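Local coordinates for protein FdxN element excision controlling factor XisI (PDB 2NVM) that probably helps control excision of the fdxN element, a site-specific recombination of nitrogen-fixation genes in cyanobacteria, together with XisF and XisH, at residues B[47-50]-B[55-58]; B[73-78]-B[84-89]. One frame throughout, in Å; residues are numbered along the deposited sequence.

Interaction 1. Residues B[47-50]-B[55-58]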
# COMPACT_ATOMS: atom_id res chain seq x y z
N LEU B 47 6.46 -2.05 -4.90
CA LEU B 47 6.76 -2.11 -3.46
C LEU B 47 6.53 -0.70 -2.92
O LEU B 47 6.97 0.27 -3.55
CB LEU B 47 8.22 -2.56 -3.27
CG LEU B 47 8.66 -3.09 -1.90
CD1 LEU B 47 7.79 -4.27 -1.48
CD2 LEU B 47 10.16 -3.50 -1.96
N ILE B 48 5.82 -0.58 -1.79
CA ILE B 48 5.48 0.72 -1.19
C ILE B 48 5.82 0.64 0.30
O ILE B 48 5.07 0.06 1.11
CB ILE B 48 3.98 1.14 -1.43
CG1 ILE B 48 3.51 0.77 -2.85
CG2 ILE B 48 3.77 2.65 -1.10
CD1 ILE B 48 2.11 1.20 -3.19
N ILE B 49 6.99 1.18 0.64
CA ILE B 49 7.52 1.18 2.01
C ILE B 49 7.41 2.60 2.58
O ILE B 49 7.91 3.53 1.99
CB ILE B 49 9.02 0.75 2.02
CG1 ILE B 49 9.25 -0.59 1.28
CG2 ILE B 49 9.57 0.72 3.45
CD1 ILE B 49 8.48 -1.74 1.79
N ASP B 50 6.77 2.72 3.74
CA ASP B 50 6.61 3.99 4.46
C ASP B 50 7.08 3.75 5.90
O ASP B 50 6.32 3.26 6.73
CB ASP B 50 5.15 4.46 4.37
CG ASP B 50 4.93 5.88 4.89
OD1 ASP B 50 5.72 6.45 5.67
OD2 ASP B 50 3.92 6.44 4.45
N GLN B 55 4.04 1.41 7.35
CA GLN B 55 3.15 0.75 6.38
C GLN B 55 4.09 0.19 5.32
O GLN B 55 4.91 0.94 4.76
CB GLN B 55 2.17 1.75 5.78
CG GLN B 55 1.26 2.46 6.79
CD GLN B 55 0.31 1.53 7.50
OE1 GLN B 55 -0.31 0.68 6.89
NE2 GLN B 55 0.17 1.71 8.81
N TYR B 56 3.97 -1.11 5.06
CA TYR B 56 4.84 -1.86 4.14
C TYR B 56 3.93 -2.70 3.25
O TYR B 56 3.29 -3.63 3.74
CB TYR B 56 5.81 -2.75 4.97
CG TYR B 56 6.55 -1.95 6.02
CD1 TYR B 56 7.72 -1.24 5.71
CD2 TYR B 56 6.04 -1.85 7.33
CE1 TYR B 56 8.38 -0.46 6.70
CE2 TYR B 56 6.70 -1.08 8.32
CZ TYR B 56 7.85 -0.38 8.00
OH TYR B 56 8.47 0.36 8.97
N LEU B 57 3.89 -2.38 1.96
CA LEU B 57 3.00 -3.06 1.04
C LEU B 57 3.61 -3.42 -0.31
O LEU B 57 4.40 -2.68 -0.86
CB LEU B 57 1.75 -2.20 0.88
CG LEU B 57 0.59 -2.74 0.03
CD1 LEU B 57 -0.76 -2.55 0.72
CD2 LEU B 57 0.63 -2.18 -1.40
N TRP B 58 3.21 -4.59 -0.80
CA TRP B 58 3.59 -5.14 -2.07
C TRP B 58 2.29 -5.47 -2.78
O TRP B 58 1.46 -6.25 -2.27
CB TRP B 58 4.49 -6.38 -1.84
CG TRP B 58 4.73 -7.28 -3.01
CD1 TRP B 58 4.69 -6.94 -4.33
CD2 TRP B 58 5.20 -8.64 -2.96
NE1 TRP B 58 5.02 -8.02 -5.10
CE2 TRP B 58 5.34 -9.08 -4.30
CE3 TRP B 58 5.48 -9.54 -1.92
CZ2 TRP B 58 5.75 -10.38 -4.65
CZ3 TRP B 58 5.90 -10.87 -2.26
CH2 TRP B 58 6.03 -11.27 -3.62
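Strand 47-50 runs almost exactly antiparallel to strand 55-58, their axes 4.8 Å apart, and the hydrogen-bonded pairs Ile48–Leu57 and Asp50–Gln55 join them through four backbone bonds; the bond from Ile48 N to Leu57 O measures 2.7 Å. Between and beyond these pairs stand the non-hydrogen-bonded couples Ile49–Tyr56 and Leu47–Trp58, whose side chains share one face of the sheet. Here Ile49 meets Tyr56 at about a right angle: the methyl CG2 abuts the edge of the phenol ring, 3.5 Å from Tyr56 CD1. With CG beside the backbone N and opposite the carbonyl carbon (chi1 -52°), the Tyr56 ring leans toward strand 47-50, and Asp50 O comes to lie over one of its faces. With an alanine here the ring is gone, which would probably open a gap beside Ile49 CG2 and leave Asp54 OD1 without its hydroxyl partner. Next to this pair, Leu47 reaches across with CD1 to lie 3.9 Å from Trp58 CB, using the stem of the tryptophan and not its ring. The reverse face carries Ile48 and Leu57, which lie side by side, CD1 of Ile48 being 4.1 Å from CD2 of Leu57. There Ile48 packs on its own counterpart in the second subunit, and Asp50 OD2 accepts a hydrogen bond from Ile49 N of that subunit. In this two-stranded antiparallel hairpin, helix 4-23 covers the Tyr56 and Trp58 face, the second subunit meets the Ile48 and Leu57 face, and strand 67-79 continues the sheet beside strand 55-61 through backbone bonds of Tyr56 and Trp58.

Interaction 2. Residues B[73-78]-B[84-89]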
# COMPACT_ATOMS: atom_id res chain seq x y z
N ILE B 73 -0.58 -8.18 -2.52
CA ILE B 73 0.12 -9.47 -2.38
C ILE B 73 0.53 -9.68 -0.92
O ILE B 73 0.29 -10.74 -0.34
CB ILE B 73 1.45 -9.54 -3.23
CG1 ILE B 73 1.21 -9.29 -4.72
CG2 ILE B 73 2.16 -10.89 -3.04
CD1 ILE B 73 0.32 -10.29 -5.38
N LEU B 74 1.19 -8.67 -0.35
CA LEU B 74 1.70 -8.70 1.02
C LEU B 74 1.57 -7.32 1.62
O LEU B 74 2.00 -6.34 1.00
CB LEU B 74 3.16 -9.18 0.98
CG LEU B 74 3.97 -9.60 2.22
CD1 LEU B 74 3.24 -10.62 3.05
CD2 LEU B 74 5.31 -10.18 1.76
N TYR B 75 0.96 -7.25 2.81
CA TYR B 75 0.73 -6.01 3.51
C TYR B 75 0.98 -6.21 5.01
O TYR B 75 0.34 -7.03 5.65
CB TYR B 75 -0.68 -5.44 3.19
CG TYR B 75 -1.09 -4.19 3.96
CD1 TYR B 75 -0.14 -3.19 4.31
CD2 TYR B 75 -2.44 -3.94 4.24
CE1 TYR B 75 -0.53 -2.04 5.01
CE2 TYR B 75 -2.84 -2.80 4.93
CZ TYR B 75 -1.86 -1.84 5.30
OH TYR B 75 -2.21 -0.69 5.97
N LEU B 76 1.93 -5.42 5.52
CA LEU B 76 2.35 -5.44 6.91
C LEU B 76 2.37 -4.02 7.46
O LEU B 76 2.72 -3.08 6.74
CB LEU B 76 3.77 -6.01 7.01
CG LEU B 76 4.06 -7.37 6.35
CD1 LEU B 76 5.51 -7.73 6.50
CD2 LEU B 76 3.23 -8.45 6.96
N GLN B 77 1.96 -3.88 8.72
CA GLN B 77 2.04 -2.62 9.44
C GLN B 77 2.46 -2.86 10.91
O GLN B 77 2.21 -3.94 11.45
CB GLN B 77 0.76 -1.77 9.36
CG GLN B 77 -0.49 -2.37 9.99
CD GLN B 77 -1.59 -1.40 10.36
OE1 GLN B 77 -1.50 -0.17 10.21
NE2 GLN B 77 -2.66 -1.96 10.93
N ILE B 78 3.12 -1.87 11.50
CA ILE B 78 3.53 -1.89 12.89
C ILE B 78 2.56 -0.90 13.55
O ILE B 78 2.52 0.27 13.16
CB ILE B 78 5.01 -1.51 13.15
CG1 ILE B 78 5.95 -2.35 12.25
CG2 ILE B 78 5.32 -1.72 14.62
CD1 ILE B 78 7.41 -2.00 12.38
N TRP B 84 1.37 -6.35 12.39
CA TRP B 84 0.07 -6.79 11.87
C TRP B 84 0.29 -7.30 10.46
O TRP B 84 0.71 -6.53 9.63
CB TRP B 84 -0.91 -5.62 11.83
CG TRP B 84 -1.48 -5.26 13.13
CD1 TRP B 84 -0.84 -4.67 14.17
CD2 TRP B 84 -2.82 -5.46 13.53
NE1 TRP B 84 -1.70 -4.51 15.23
CE2 TRP B 84 -2.94 -4.97 14.86
CE3 TRP B 84 -3.95 -6.01 12.91
CZ2 TRP B 84 -4.15 -5.02 15.58
CZ3 TRP B 84 -5.16 -6.06 13.60
CH2 TRP B 84 -5.25 -5.56 14.94
N ILE B 85 0.03 -8.59 10.22
CA ILE B 85 0.12 -9.19 8.88
C ILE B 85 -1.32 -9.09 8.36
O ILE B 85 -2.19 -9.89 8.75
CB ILE B 85 0.64 -10.63 8.87
CG1 ILE B 85 1.99 -10.74 9.62
CG2 ILE B 85 0.76 -11.12 7.41
CD1 ILE B 85 2.55 -12.16 9.69
N GLU B 86 -1.57 -8.05 7.56
CA GLU B 86 -2.90 -7.77 6.96
C GLU B 86 -3.19 -8.58 5.70
O GLU B 86 -4.33 -8.79 5.36
CB GLU B 86 -3.01 -6.29 6.62
CG GLU B 86 -2.73 -5.27 7.76
CD GLU B 86 -3.76 -5.22 8.87
OE1 GLU B 86 -4.62 -6.10 9.02
OE2 GLU B 86 -3.69 -4.28 9.68
N GLU B 87 -2.16 -8.98 4.97
CA GLU B 87 -2.31 -9.78 3.75
C GLU B 87 -1.01 -10.54 3.58
O GLU B 87 0.06 -9.95 3.75
CB GLU B 87 -2.61 -8.89 2.54
CG GLU B 87 -2.85 -9.62 1.20
CD GLU B 87 -4.05 -10.59 1.20
OE1 GLU B 87 -5.13 -10.19 1.66
OE2 GLU B 87 -3.90 -11.74 0.72
N ASP B 88 -1.12 -11.83 3.27
CA ASP B 88 0.00 -12.73 3.13
C ASP B 88 -0.19 -13.66 1.94
O ASP B 88 -1.25 -14.27 1.81
CB ASP B 88 0.10 -13.57 4.43
CG ASP B 88 1.30 -14.56 4.43
OD1 ASP B 88 2.37 -14.22 3.89
OD2 ASP B 88 1.16 -15.67 4.98
N SER B 89 0.88 -13.81 1.15
CA SER B 89 0.98 -14.68 -0.04
C SER B 89 1.93 -15.90 0.13
O SER B 89 2.08 -16.70 -0.80
CB SER B 89 1.56 -13.85 -1.18
OG SER B 89 2.85 -13.34 -0.80
O HOH W 1 -1.54 -12.53 -1.05
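Tyr75 and the pair Glu86–Glu87 form a classic beta bulge in the antiparallel hairpin of strands 67-79 and 82-87. Among the backbone bonds, the bulge shows in Tyr75 O, which accepts two: from Glu86 N at 2.9 Å, and from Glu87 N at 3.2 Å, the latter in the carbonyl plane on a lone pair. Tyr75 N returns a nearly straight bond to Glu87 O. Regular pairing resumes with Leu76 opposite Ile85, and the next hydrogen-bonded pair is Gln77–Trp84, where Trp84 N gives Gln77 O a bond of 2.7 Å, with an N-H...O angle of 175°.

In the packing, Glu86, a residue of the bulge, lies alongside Tyr75, its CB 3.4 Å from Tyr75 CD2, and its CG forms a CH-pi contact over the ring, offset toward the rim. On the other face of the sheet, Leu76 CD2 nestles against both CG1 and CG2 of Ile85, in the layer that helices 4-23 and 93-100 cover.

The polar ends gather beside the second subunit. Gln77 NE2 makes a weak bond of 2.8 Å to Glu86 OE2, the amide and carboxylate planes turned 43° apart, while Gln77 OE1 accepts a hydrogen bond from Gln55 NE2. The Gln77 nitrogen also lies above one face of the Trp84 ring, offset toward its rim. Chi1 of 64° sets Gln77 CG between its backbone N and carbonyl carbon, and the extended chain then carries the amide to this carboxylate. Arg68 and Arg46 of the second subunit form salt bridges to Glu86, probably balancing its charge, and Gln70 of that subunit binds Glu87 OE1.

Near the end of the pairing a water donates to two acceptors, Ile73 O at 2.7 Å and Glu87 OE2 at 3.1 Å.

Overall arrangement
Following the chain from helix 4-23, interaction 1 closes first, bringing strand 55-61 back along strand 44-50 after a turn of four residues. Strand 67-79 then returns beside strand 55-61, and interaction 2 closes a second tight hairpin with strand 82-87. The two contacts therefore stand in series, neither nested nor crossed, yet they are neighbours in one sheet with centres about 9 Å apart. The seam between them is sewn by Trp58 N and Leu74 O, a probable hydrogen bond of 2.8 Å, and by Gln55 reaching Tyr75. Helix 4-23 packs on strands 55-61 and 67-79, one from each hairpin, helix 93-100 adds cover on the second, and the second subunit contacts both.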